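Local structure of topoisomerase I-like protein (Leishmania donovani, 2B9S) at residues D[278-283]-D[359-364]; D[288-293]-D[384-389]; D[391-396]-D[421-426]. The protein probably relaxes supercoiled DNA, as eukaryotic type I topoisomerases do, by cutting one strand and resealing it, working as a heterodimer. All blocks are in the same frame, centred on the assembly; numbering follows the deposited sequence.

All three contacts lie in the catalytic core, with contact 2, at the vanadate, between the other two. Contact 2 holds the ligand: Arg-290 and Arg-386, one from each of its segments, belong to the vanadate pocket together with Lys-328 and His-429. Contact 1, centred about 14 Å from contact 2, lies on helix 272-287, whose end leads directly into segment 288-293, and touches contact 2 where Phe-283 packs on Leu-289. Contact 3, with its centre about 13 Å from that of contact 2, shares helix 384-400 with it, and the side chain of Val-423 is about 9 Å from the vanadate. Contacts 1 and 3 do not touch; their centres are about 25 Å apart.

Contact 1 (D[278-283]-D[359-364]); sequences AVAMYF and DIFDQL
Phe-361 drives its ring into the flank of the helix that carries Val-279, Ala-280 and Phe-283. Its CG stands beside the backbone N and anti to the carbonyl carbon (chi1 -53°), which directs the far end of the ring, CZ, at the helix. There the two neighbours meet its edge: Val-279 CG1 lies 3.9 Å from Phe-361 CZ, the valine crossing the phenyl group at about a right angle, and Phe-283 CE2 lies 4.0 Å from the same CZ, the two side chains meeting at a slant. The faces of Phe-361 are taken as well. Ile-360 CG2 sits above the ring centre on one side, while Ala-280 CB approaches from the opposite side, 4.5 Å from Phe-361 CE2. Leu-364 CD2 comes in on the same side of the ring plane as this methyl, but out past the rim. A small side chain suits Ala-280, buried between the Phe-361 face and Leu-364; the modelled 3.2 Å between Leu-364 CD2 and Ala-280 CB is tighter than a usual carbon contact, and the exact spacing is doubtful. Leu-364 reaches this place with CG anti to the backbone N (chi1 174°). A type I beta turn from Phe-361 to Leu-364, closed by Leu-364 N to Phe-361 O, turns both apolar side chains inward and leaves Asp-362 and Gln-363, hydrogen-bonded to each other, at the outer corner. Polar residues fit that exposed position, just as aromatic and branched ones fit the buried flank. The turn is tied to the start of helix 272-287 by Gln-276 and His-273, which bond the backbone N and O of Gln-363. Beyond the interface, Leu-346 and Phe-350 of helix 341-351 cover Val-279, Leu-347 of that helix packs on Phe-283, and Phe-323 of strand 320-326 meets the Phe-283 ring edge-to-face.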
loop_
_atom_site.group_PDB
_atom_site.type_symbol
_atom_site.label_atom_id
_atom_site.label_comp_id
_atom_site.label_asym_id
_atom_site.label_seq_id
_atom_site.Cartn_x
_atom_site.Cartn_y
_atom_site.Cartn_z
ATOM N N ALA D 278 10.864 25.694 -1.731
ATOM C CA ALA D 278 9.657 26.459 -2.122
ATOM C C ALA D 278 8.895 25.891 -3.321
ATOM O O ALA D 278 7.666 25.811 -3.302
ATOM C CB ALA D 278 10.034 27.923 -2.389
ATOM N N VAL D 279 9.617 25.527 -4.378
ATOM C CA VAL D 279 8.987 24.940 -5.573
ATOM C C VAL D 279 8.430 23.539 -5.261
ATOM O O VAL D 279 7.367 23.148 -5.772
ATOM C CB VAL D 279 9.971 24.944 -6.782
ATOM C CG1 VAL D 279 9.372 24.297 -8.015
ATOM C CG2 VAL D 279 10.400 26.389 -7.105
ATOM N N ALA D 280 9.132 22.802 -4.397
ATOM C CA ALA D 280 8.697 21.459 -4.012
ATOM C C ALA D 280 7.415 21.549 -3.212
ATOM O O ALA D 280 6.450 20.812 -3.485
ATOM C CB ALA D 280 9.783 20.724 -3.237
ATOM N N MET D 281 7.373 22.462 -2.241
ATOM C CA MET D 281 6.138 22.617 -1.480
ATOM C C MET D 281 4.988 23.237 -2.292
ATOM O O MET D 281 3.828 22.918 -2.072
ATOM C CB MET D 281 6.360 23.201 -0.066
ATOM C CG MET D 281 6.995 24.534 0.054
ATOM S SD MET D 281 7.664 24.767 1.729
ATOM C CE MET D 281 6.254 25.499 2.568
ATOM N N TYR D 282 5.325 24.048 -3.288
ATOM C CA TYR D 282 4.363 24.506 -4.280
ATOM C C TYR D 282 3.733 23.351 -5.081
ATOM O O TYR D 282 2.511 23.342 -5.308
ATOM C CB TYR D 282 5.042 25.495 -5.228
ATOM C CG TYR D 282 4.211 25.899 -6.426
ATOM C CD1 TYR D 282 3.220 26.885 -6.319
ATOM C CD2 TYR D 282 4.427 25.312 -7.674
ATOM C CE1 TYR D 282 2.456 27.262 -7.421
ATOM C CE2 TYR D 282 3.670 25.675 -8.781
ATOM C CZ TYR D 282 2.684 26.661 -8.652
ATOM O OH TYR D 282 1.934 27.035 -9.753
ATOM N N PHE D 283 4.573 22.407 -5.539
ATOM C CA PHE D 283 4.102 21.211 -6.240
ATOM C C PHE D 283 3.243 20.310 -5.365
ATOM O O PHE D 283 2.214 19.839 -5.812
ATOM C CB PHE D 283 5.256 20.376 -6.813
ATOM C CG PHE D 283 5.914 20.976 -8.025
ATOM C CD1 PHE D 283 5.319 22.022 -8.731
ATOM C CD2 PHE D 283 7.120 20.467 -8.481
ATOM C CE1 PHE D 283 5.933 22.583 -9.843
ATOM C CE2 PHE D 283 7.735 21.000 -9.602
ATOM C CZ PHE D 283 7.133 22.069 -10.287
ATOM N N ASP D 359 19.019 15.106 -10.903
ATOM C CA ASP D 359 17.916 15.599 -10.063
ATOM C C ASP D 359 17.690 17.091 -10.258
ATOM O O ASP D 359 18.646 17.863 -10.252
ATOM C CB ASP D 359 18.203 15.448 -8.554
ATOM C CG ASP D 359 18.273 14.008 -8.076
ATOM O OD1 ASP D 359 17.934 13.071 -8.827
ATOM O OD2 ASP D 359 18.685 13.835 -6.902
ATOM N N ILE D 360 16.414 17.469 -10.327
ATOM C CA ILE D 360 15.966 18.865 -10.302
ATOM C C ILE D 360 16.177 19.512 -8.934
ATOM O O ILE D 360 16.700 20.632 -8.838
ATOM C CB ILE D 360 14.464 18.967 -10.640
ATOM C CG1 ILE D 360 14.194 18.437 -12.042
ATOM C CG2 ILE D 360 13.977 20.419 -10.493
ATOM C CD1 ILE D 360 12.732 18.218 -12.338
ATOM N N PHE D 361 15.750 18.819 -7.878
ATOM C CA PHE D 361 15.940 19.317 -6.513
ATOM C C PHE D 361 17.124 18.646 -5.823
ATOM O O PHE D 361 16.972 18.040 -4.779
ATOM C CB PHE D 361 14.656 19.180 -5.683
ATOM C CG PHE D 361 13.438 19.792 -6.338
ATOM C CD1 PHE D 361 13.394 21.164 -6.622
ATOM C CD2 PHE D 361 12.341 18.987 -6.690
ATOM C CE1 PHE D 361 12.275 21.720 -7.240
ATOM C CE2 PHE D 361 11.230 19.526 -7.294
ATOM C CZ PHE D 361 11.187 20.904 -7.569
ATOM N N ASP D 362 18.312 18.805 -6.400
ATOM C CA ASP D 362 19.533 18.182 -5.879
ATOM C C ASP D 362 19.965 18.660 -4.475
ATOM O O ASP D 362 20.723 17.981 -3.782
ATOM C CB ASP D 362 20.685 18.320 -6.897
ATOM C CG ASP D 362 21.279 19.733 -6.962
ATOM O OD1 ASP D 362 20.587 20.699 -7.394
ATOM O OD2 ASP D 362 22.475 19.852 -6.601
ATOM N N GLN D 363 19.456 19.822 -4.073
ATOM C CA GLN D 363 19.757 20.425 -2.777
ATOM C C GLN D 363 18.576 20.322 -1.785
ATOM O O GLN D 363 18.550 21.032 -0.778
ATOM C CB GLN D 363 20.187 21.891 -2.983
ATOM C CG GLN D 363 21.481 22.062 -3.818
ATOM C CD GLN D 363 22.677 21.357 -3.197
ATOM O OE1 GLN D 363 22.952 21.533 -2.014
ATOM N NE2 GLN D 363 23.395 20.559 -3.994
ATOM N N LEU D 364 17.616 19.444 -2.077
ATOM C CA LEU D 364 16.435 19.219 -1.217
ATOM C C LEU D 364 16.105 17.721 -1.000
ATOM O O LEU D 364 15.903 16.979 -1.967
ATOM C CB LEU D 364 15.194 19.907 -1.828
ATOM C CG LEU D 364 13.839 19.665 -1.131
ATOM C CD1 LEU D 364 13.727 20.414 0.219
ATOM C CD2 LEU D 364 12.690 20.019 -2.036
#

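Contact 2 (D[288-293]-D[384-389]); sequences ALRVGN and VFRTYN. With VO4 (vanadate ion), chain F; nucleotides of chain C; nucleotides of chain B.
Arg-290 and Arg-386 reach the vanadate by different torsions. In Arg-290, CG lies beside the backbone N (chi1 -57°) and the chain then runs extended to NE; in Arg-386 the chain bends at chi3 (146°), swinging the guanidinium away from its helix. The two flat groups end up stacked, with centres 4.2 Å apart and planes at 27°, Arg-386 NH2 resting over the rim of one face of Arg-290. Their edges are left to meet oxygens. Arg-290 NE bonds vanadate O2 at 3.0 Å, while Arg-290 NH2 bonds O5' of DA1 of chain B at 3.0 Å. Arg-386 NH2 bonds vanadate O1 at 2.8 Å and also meets the carbonyl of Cys-427. On the other side of the Arg-386 group, NH1 makes a short but bent, weak bond of 2.6 Å to Ala-288 O. Arg-386 NE bonds Tyr-22 OH of the small subunit, so all three nitrogens of Arg-386 have partners, NH1 only a weak one. Ala-288, just past the helix end with positive phi, places its methyl 3.6 Å from Asn-389 ND2, an amide that is held by Asp-285 O. Farther along, the backbone N of Gly-292 bonds OP1 of DT16 of chain C at 2.8 Å, and Asn-293 takes OP2 through both its backbone N and ND2. With O5' of the nicked strand bound to vanadium, the complex is consistent with a mimic of the transition state of strand cleavage and rejoining; two arginines facing its oxygens, with His-429 NE2 also hydrogen-bonded to the vanadate, would probably stabilise the negative charge that builds up there.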
loop_
_atom_site.group_PDB
_atom_site.type_symbol
_atom_site.label_atom_id
_atom_site.label_comp_id
_atom_site.label_asym_id
_atom_site.label_seq_id
_atom_site.Cartn_x
_atom_site.Cartn_y
_atom_site.Cartn_z
ATOM N N ALA D 288 -0.687 18.071 -5.413
ATOM C CA ALA D 288 -0.739 16.917 -4.489
ATOM C C ALA D 288 0.224 15.762 -4.832
ATOM O O ALA D 288 -0.161 14.599 -4.774
ATOM C CB ALA D 288 -2.210 16.406 -4.288
ATOM N N LEU D 289 1.469 16.083 -5.195
ATOM C CA LEU D 289 2.484 15.038 -5.412
ATOM C C LEU D 289 2.895 14.386 -4.088
ATOM O O LEU D 289 2.905 15.036 -3.019
ATOM C CB LEU D 289 3.747 15.598 -6.110
ATOM C CG LEU D 289 3.631 16.358 -7.445
ATOM C CD1 LEU D 289 5.023 16.537 -8.119
ATOM C CD2 LEU D 289 2.640 15.729 -8.412
ATOM N N ARG D 290 3.246 13.107 -4.154
ATOM C CA ARG D 290 3.930 12.479 -3.033
ATOM C C ARG D 290 5.337 13.081 -2.956
ATOM O O ARG D 290 5.881 13.528 -3.965
ATOM C CB ARG D 290 3.983 10.965 -3.195
ATOM C CG ARG D 290 2.613 10.311 -3.359
ATOM C CD ARG D 290 2.802 8.911 -3.842
ATOM N NE ARG D 290 1.582 8.131 -4.060
ATOM C CZ ARG D 290 1.063 7.865 -5.249
ATOM N NH1 ARG D 290 1.605 8.386 -6.339
ATOM N NH2 ARG D 290 -0.009 7.075 -5.357
ATOM N N VAL D 291 5.895 13.088 -1.751
ATOM C CA VAL D 291 7.169 13.713 -1.422
ATOM C C VAL D 291 8.389 13.122 -2.164
ATOM O O VAL D 291 9.355 13.822 -2.424
ATOM C CB VAL D 291 7.382 13.677 0.139
ATOM C CG1 VAL D 291 7.858 12.256 0.633
ATOM C CG2 VAL D 291 8.318 14.824 0.625
ATOM N N GLY D 292 8.355 11.829 -2.464
ATOM C CA GLY D 292 9.402 11.185 -3.251
ATOM C C GLY D 292 10.701 10.895 -2.532
ATOM O O GLY D 292 11.723 11.523 -2.807
ATOM N N ASN D 293 10.675 9.925 -1.621
ATOM C CA ASN D 293 11.891 9.453 -0.976
ATOM C C ASN D 293 12.792 8.698 -1.970
ATOM O O ASN D 293 12.310 8.086 -2.935
ATOM C CB ASN D 293 11.556 8.554 0.227
ATOM C CG ASN D 293 11.181 9.349 1.458
ATOM O OD1 ASN D 293 12.061 9.894 2.143
ATOM N ND2 ASN D 293 9.875 9.435 1.748
ATOM N N VAL D 384 0.062 14.921 4.270
ATOM C CA VAL D 384 -1.124 15.616 4.793
ATOM C C VAL D 384 -1.773 16.531 3.741
ATOM O O VAL D 384 -3.004 16.668 3.713
ATOM C CB VAL D 384 -0.801 16.402 6.126
ATOM C CG1 VAL D 384 -2.051 17.092 6.688
ATOM C CG2 VAL D 384 -0.214 15.478 7.170
ATOM N N PHE D 385 -0.954 17.142 2.875
ATOM C CA PHE D 385 -1.464 17.979 1.776
ATOM C C PHE D 385 -2.290 17.182 0.792
ATOM O O PHE D 385 -3.155 17.714 0.074
ATOM C CB PHE D 385 -0.313 18.644 1.022
ATOM C CG PHE D 385 0.228 19.871 1.697
ATOM C CD1 PHE D 385 1.241 19.766 2.642
ATOM C CD2 PHE D 385 -0.288 21.137 1.384
ATOM C CE1 PHE D 385 1.755 20.912 3.269
ATOM C CE2 PHE D 385 0.208 22.290 2.000
ATOM C CZ PHE D 385 1.225 22.185 2.948
ATOM N N ARG D 386 -2.010 15.895 0.745
ATOM C CA ARG D 386 -2.656 15.018 -0.204
ATOM C C ARG D 386 -4.063 14.658 0.312
ATOM O O ARG D 386 -5.040 14.672 -0.450
ATOM C CB ARG D 386 -1.764 13.789 -0.413
ATOM C CG ARG D 386 -1.847 13.191 -1.754
ATOM C CD ARG D 386 -0.810 12.055 -1.894
ATOM N NE ARG D 386 -1.347 11.009 -2.750
ATOM C CZ ARG D 386 -1.358 11.054 -4.072
ATOM N NH1 ARG D 386 -0.838 12.093 -4.721
ATOM N NH2 ARG D 386 -1.855 10.036 -4.752
ATOM N N THR D 387 -4.134 14.334 1.607
ATOM C CA THR D 387 -5.392 14.172 2.347
ATOM C C THR D 387 -6.228 15.457 2.314
ATOM O O THR D 387 -7.444 15.410 2.091
ATOM C CB THR D 387 -5.128 13.818 3.840
ATOM O OG1 THR D 387 -4.225 12.715 3.920
ATOM C CG2 THR D 387 -6.423 13.460 4.563
ATOM N N TYR D 388 -5.565 16.585 2.569
ATOM C CA TYR D 388 -6.179 17.906 2.498
ATOM C C TYR D 388 -6.754 18.199 1.108
ATOM O O TYR D 388 -7.904 18.629 0.981
ATOM C CB TYR D 388 -5.174 18.993 2.909
ATOM C CG TYR D 388 -5.580 20.384 2.467
ATOM C CD1 TYR D 388 -6.523 21.126 3.196
ATOM C CD2 TYR D 388 -5.048 20.943 1.304
ATOM C CE1 TYR D 388 -6.921 22.385 2.772
ATOM C CE2 TYR D 388 -5.427 22.201 0.876
ATOM C CZ TYR D 388 -6.362 22.923 1.610
ATOM O OH TYR D 388 -6.731 24.185 1.179
ATOM N N ASN D 389 -5.954 17.963 0.079
ATOM C CA ASN D 389 -6.365 18.218 -1.292
ATOM C C ASN D 389 -7.533 17.366 -1.752
ATOM O O ASN D 389 -8.384 17.843 -2.489
ATOM C CB ASN D 389 -5.193 18.030 -2.256
ATOM C CG ASN D 389 -4.370 19.286 -2.415
ATOM O OD1 ASN D 389 -4.909 20.343 -2.754
ATOM N ND2 ASN D 389 -3.057 19.190 -2.160
HETATM V V VO4 F . -1.626 7.092 -1.978
HETATM O O1 VO4 F . -2.480 7.668 -3.380
HETATM O O2 VO4 F . -0.045 7.724 -1.518
ATOM P P DT C 16 7.159 8.430 -0.900
ATOM O OP1 DT C 16 6.821 9.598 -1.737
ATOM O OP2 DT C 16 8.553 8.059 -0.597
ATOM O "O5'" DT C 16 6.453 8.579 0.519
ATOM C "C5'" DT C 16 5.072 8.905 0.684
ATOM C "C4'" DT C 16 4.853 9.000 2.187
ATOM O "O4'" DT C 16 5.056 7.695 2.786
ATOM C "C3'" DT C 16 5.778 9.954 2.948
ATOM O "O3'" DT C 16 4.979 10.780 3.805
ATOM C "C2'" DT C 16 6.691 9.073 3.814
ATOM C "C1'" DT C 16 5.837 7.828 3.984
ATOM N N1 DT C 16 6.676 6.617 4.084
ATOM C C2 DT C 16 6.611 5.862 5.223
ATOM O O2 DT C 16 5.920 6.178 6.154
ATOM N N3 DT C 16 7.422 4.753 5.220
ATOM C C4 DT C 16 8.248 4.341 4.193
ATOM O O4 DT C 16 8.897 3.312 4.308
ATOM C C5 DT C 16 8.254 5.172 2.991
ATOM C C7 DT C 16 9.094 4.860 1.754
ATOM C C6 DT C 16 7.472 6.253 3.014
ATOM O "O5'" DA B 1 -0.952 5.487 -2.989
ATOM C "C5'" DA B 1 -2.001 4.822 -3.679
ATOM C "C4'" DA B 1 -1.487 3.550 -4.280
ATOM O "O4'" DA B 1 -1.152 2.596 -3.247
ATOM C "C3'" DA B 1 -2.556 2.888 -5.091
ATOM O "O3'" DA B 1 -2.494 3.435 -6.402
ATOM C "C2'" DA B 1 -2.189 1.405 -5.011
ATOM C "C1'" DA B 1 -1.468 1.269 -3.693
ATOM N N9 DA B 1 -2.164 0.626 -2.571
ATOM C C8 DA B 1 -2.973 1.264 -1.665
ATOM N N7 DA B 1 -3.440 0.502 -0.710
ATOM C C5 DA B 1 -2.898 -0.745 -0.995
ATOM C C6 DA B 1 -3.006 -2.000 -0.352
ATOM N N6 DA B 1 -3.723 -2.203 0.775
ATOM N N1 DA B 1 -2.328 -3.032 -0.900
ATOM C C2 DA B 1 -1.599 -2.848 -2.002
ATOM N N3 DA B 1 -1.450 -1.728 -2.700
ATOM C C4 DA B 1 -2.105 -0.692 -2.141
ATOM P P DC C 17 5.532 12.126 4.458
ATOM O OP1 DC C 17 4.343 12.957 4.772
ATOM O OP2 DC C 17 6.626 12.715 3.693
ATOM O "O5'" DC C 17 6.096 11.650 5.851
ATOM C "C5'" DC C 17 5.283 11.104 6.876
ATOM C "C4'" DC C 17 6.249 10.601 7.923
ATOM O "O4'" DC C 17 6.867 9.379 7.450
ATOM C "C3'" DC C 17 7.414 11.544 8.239
ATOM O "O3'" DC C 17 7.508 11.615 9.641
ATOM C "C2'" DC C 17 8.642 10.810 7.726
ATOM C "C1'" DC C 17 8.207 9.360 7.940
ATOM N N1 DC C 17 9.020 8.338 7.199
ATOM C C2 DC C 17 9.228 7.088 7.783
ATOM O O2 DC C 17 8.732 6.861 8.914
ATOM N N3 DC C 17 9.967 6.161 7.106
ATOM C C4 DC C 17 10.490 6.451 5.907
ATOM N N4 DC C 17 11.222 5.499 5.326
ATOM C C5 DC C 17 10.307 7.719 5.281
ATOM C C6 DC C 17 9.564 8.621 5.949
#

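Contact 3 (D[391-396]-D[421-426]); sequences SITLDR and TEVAIL
An antiparallel pair of helices, 384-400 and 411-427, forms this part of the catalytic core, and Thr-393 of the first makes most of the contact, meeting Glu-422, Val-423 and Leu-426 of the second. The axes of the two short segments pass 9.4 Å apart, with their N-to-C directions at 152°. In Thr-393, chi1 of -70° puts OG1 beside the backbone N and leaves CG2 anti to it, pointing into the interface: CG2 lies 3.4 Å from Glu-422 OE1 and 4.0 Å from Val-423 CG2. Its hydroxyl turns back along its own helix to bond Asn-389 O, one turn earlier; with that hydrogen bond made, OG1 can lie against a hydrocarbon, 3.7 Å from Leu-426 CD2. A small beta-branched threonine thus suits a closely approached position: its methyl packs on the neighbouring helix while its hydroxyl bonds its own helix and still touches Leu-426. Beside it, Leu-394 CD1 meets Val-423 CG2 at 4.2 Å, the two side chains lying askew. Glu-422 is at the margin: its chain bends at chi2, which brings the carboxylate across toward the Thr-393 methyl, and its side chain also touches Trp-397. Val-423 and Leu-394, both buried, provide the apolar pair. The second chain covers these helices too: Ile-23 of the small subunit packs on Leu-394, and Ser-391 OG bonds Tyr-22 O and Asp-24 N of that subunit. Leu-15 and Ser-14 of the same subunit pack on Thr-421 and Ala-424. The whole is an antiparallel helical hairpin whose flank serves as a docking surface for the partner subunit of the heterodimer.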
loop_
_atom_site.group_PDB
_atom_site.type_symbol
_atom_site.label_atom_id
_atom_site.label_comp_id
_atom_site.label_asym_id
_atom_site.label_seq_id
_atom_site.Cartn_x
_atom_site.Cartn_y
_atom_site.Cartn_z
ATOM N N SER D 391 -9.832 15.874 0.190
ATOM C CA SER D 391 -11.003 16.187 1.011
ATOM C C SER D 391 -11.597 17.561 0.706
ATOM O O SER D 391 -12.810 17.706 0.623
ATOM C CB SER D 391 -10.657 16.076 2.490
ATOM O OG SER D 391 -10.646 14.724 2.873
ATOM N N ILE D 392 -10.735 18.554 0.535
ATOM C CA ILE D 392 -11.163 19.906 0.219
ATOM C C ILE D 392 -11.741 20.009 -1.189
ATOM O O ILE D 392 -12.566 20.875 -1.452
ATOM C CB ILE D 392 -10.035 20.958 0.463
ATOM C CG1 ILE D 392 -10.623 22.300 0.950
ATOM C CG2 ILE D 392 -9.168 21.163 -0.793
ATOM C CD1 ILE D 392 -11.615 22.197 2.131
ATOM N N THR D 393 -11.310 19.124 -2.080
ATOM C CA THR D 393 -11.821 19.067 -3.449
ATOM C C THR D 393 -13.273 18.562 -3.483
ATOM O O THR D 393 -14.075 19.025 -4.294
ATOM C CB THR D 393 -10.919 18.175 -4.331
ATOM O OG1 THR D 393 -9.663 18.829 -4.541
ATOM C CG2 THR D 393 -11.556 17.876 -5.673
ATOM N N LEU D 394 -13.607 17.617 -2.608
ATOM C CA LEU D 394 -14.977 17.109 -2.538
ATOM C C LEU D 394 -15.902 18.129 -1.855
ATOM O O LEU D 394 -17.023 18.370 -2.311
ATOM C CB LEU D 394 -15.040 15.742 -1.836
ATOM C CG LEU D 394 -16.326 14.930 -2.055
ATOM C CD1 LEU D 394 -16.373 14.369 -3.457
ATOM C CD2 LEU D 394 -16.493 13.802 -1.046
ATOM N N ASP D 395 -15.409 18.713 -0.768
ATOM C CA ASP D 395 -16.109 19.746 -0.025
ATOM C C ASP D 395 -16.510 20.882 -0.970
ATOM O O ASP D 395 -17.703 21.151 -1.150
ATOM C CB ASP D 395 -15.208 20.258 1.106
ATOM C CG ASP D 395 -15.983 20.924 2.235
ATOM O OD1 ASP D 395 -17.012 20.357 2.674
ATOM O OD2 ASP D 395 -15.545 22.005 2.710
ATOM N N ARG D 396 -15.509 21.516 -1.591
ATOM C CA ARG D 396 -15.720 22.607 -2.542
ATOM C C ARG D 396 -16.754 22.258 -3.622
ATOM O O ARG D 396 -17.660 23.040 -3.877
ATOM C CB ARG D 396 -14.399 23.042 -3.169
ATOM N N THR D 421 -14.597 11.160 -9.126
ATOM C CA THR D 421 -13.709 11.089 -10.303
ATOM C C THR D 421 -12.749 12.279 -10.324
ATOM O O THR D 421 -11.578 12.117 -10.645
ATOM C CB THR D 421 -14.523 11.026 -11.642
ATOM O OG1 THR D 421 -15.317 9.838 -11.677
ATOM C CG2 THR D 421 -13.616 11.040 -12.901
ATOM N N GLU D 422 -13.225 13.468 -9.972
ATOM C CA GLU D 422 -12.329 14.622 -9.933
ATOM C C GLU D 422 -11.219 14.455 -8.875
ATOM O O GLU D 422 -10.063 14.818 -9.115
ATOM C CB GLU D 422 -13.098 15.918 -9.709
ATOM C CG GLU D 422 -12.337 17.150 -10.219
ATOM C CD GLU D 422 -12.624 18.419 -9.411
ATOM O OE1 GLU D 422 -13.421 18.360 -8.442
ATOM O OE2 GLU D 422 -12.038 19.479 -9.741
ATOM N N VAL D 423 -11.598 13.924 -7.713
ATOM C CA VAL D 423 -10.674 13.563 -6.630
ATOM C C VAL D 423 -9.635 12.517 -7.087
ATOM O O VAL D 423 -8.446 12.697 -6.861
ATOM C CB VAL D 423 -11.457 13.043 -5.378
ATOM C CG1 VAL D 423 -10.497 12.640 -4.243
ATOM C CG2 VAL D 423 -12.469 14.101 -4.896
ATOM N N ALA D 424 -10.095 11.460 -7.755
ATOM C CA ALA D 424 -9.237 10.390 -8.246
ATOM C C ALA D 424 -8.240 10.847 -9.322
ATOM O O ALA D 424 -7.101 10.356 -9.366
ATOM C CB ALA D 424 -10.088 9.234 -8.753
ATOM N N ILE D 425 -8.662 11.776 -10.183
ATOM C CA ILE D 425 -7.781 12.376 -11.208
ATOM C C ILE D 425 -6.650 13.205 -10.586
ATOM O O ILE D 425 -5.488 13.061 -10.981
ATOM C CB ILE D 425 -8.579 13.206 -12.252
ATOM C CG1 ILE D 425 -9.184 12.271 -13.299
ATOM C CG2 ILE D 425 -7.696 14.282 -12.931
ATOM C CD1 ILE D 425 -10.334 12.870 -14.083
ATOM N N LEU D 426 -6.998 14.042 -9.606
ATOM C CA LEU D 426 -6.039 14.830 -8.841
ATOM C C LEU D 426 -4.968 13.946 -8.176
ATOM O O LEU D 426 -3.775 14.298 -8.142
ATOM C CB LEU D 426 -6.784 15.655 -7.777
ATOM C CG LEU D 426 -5.965 16.389 -6.702
ATOM C CD1 LEU D 426 -5.363 17.705 -7.221
ATOM C CD2 LEU D 426 -6.782 16.639 -5.446
#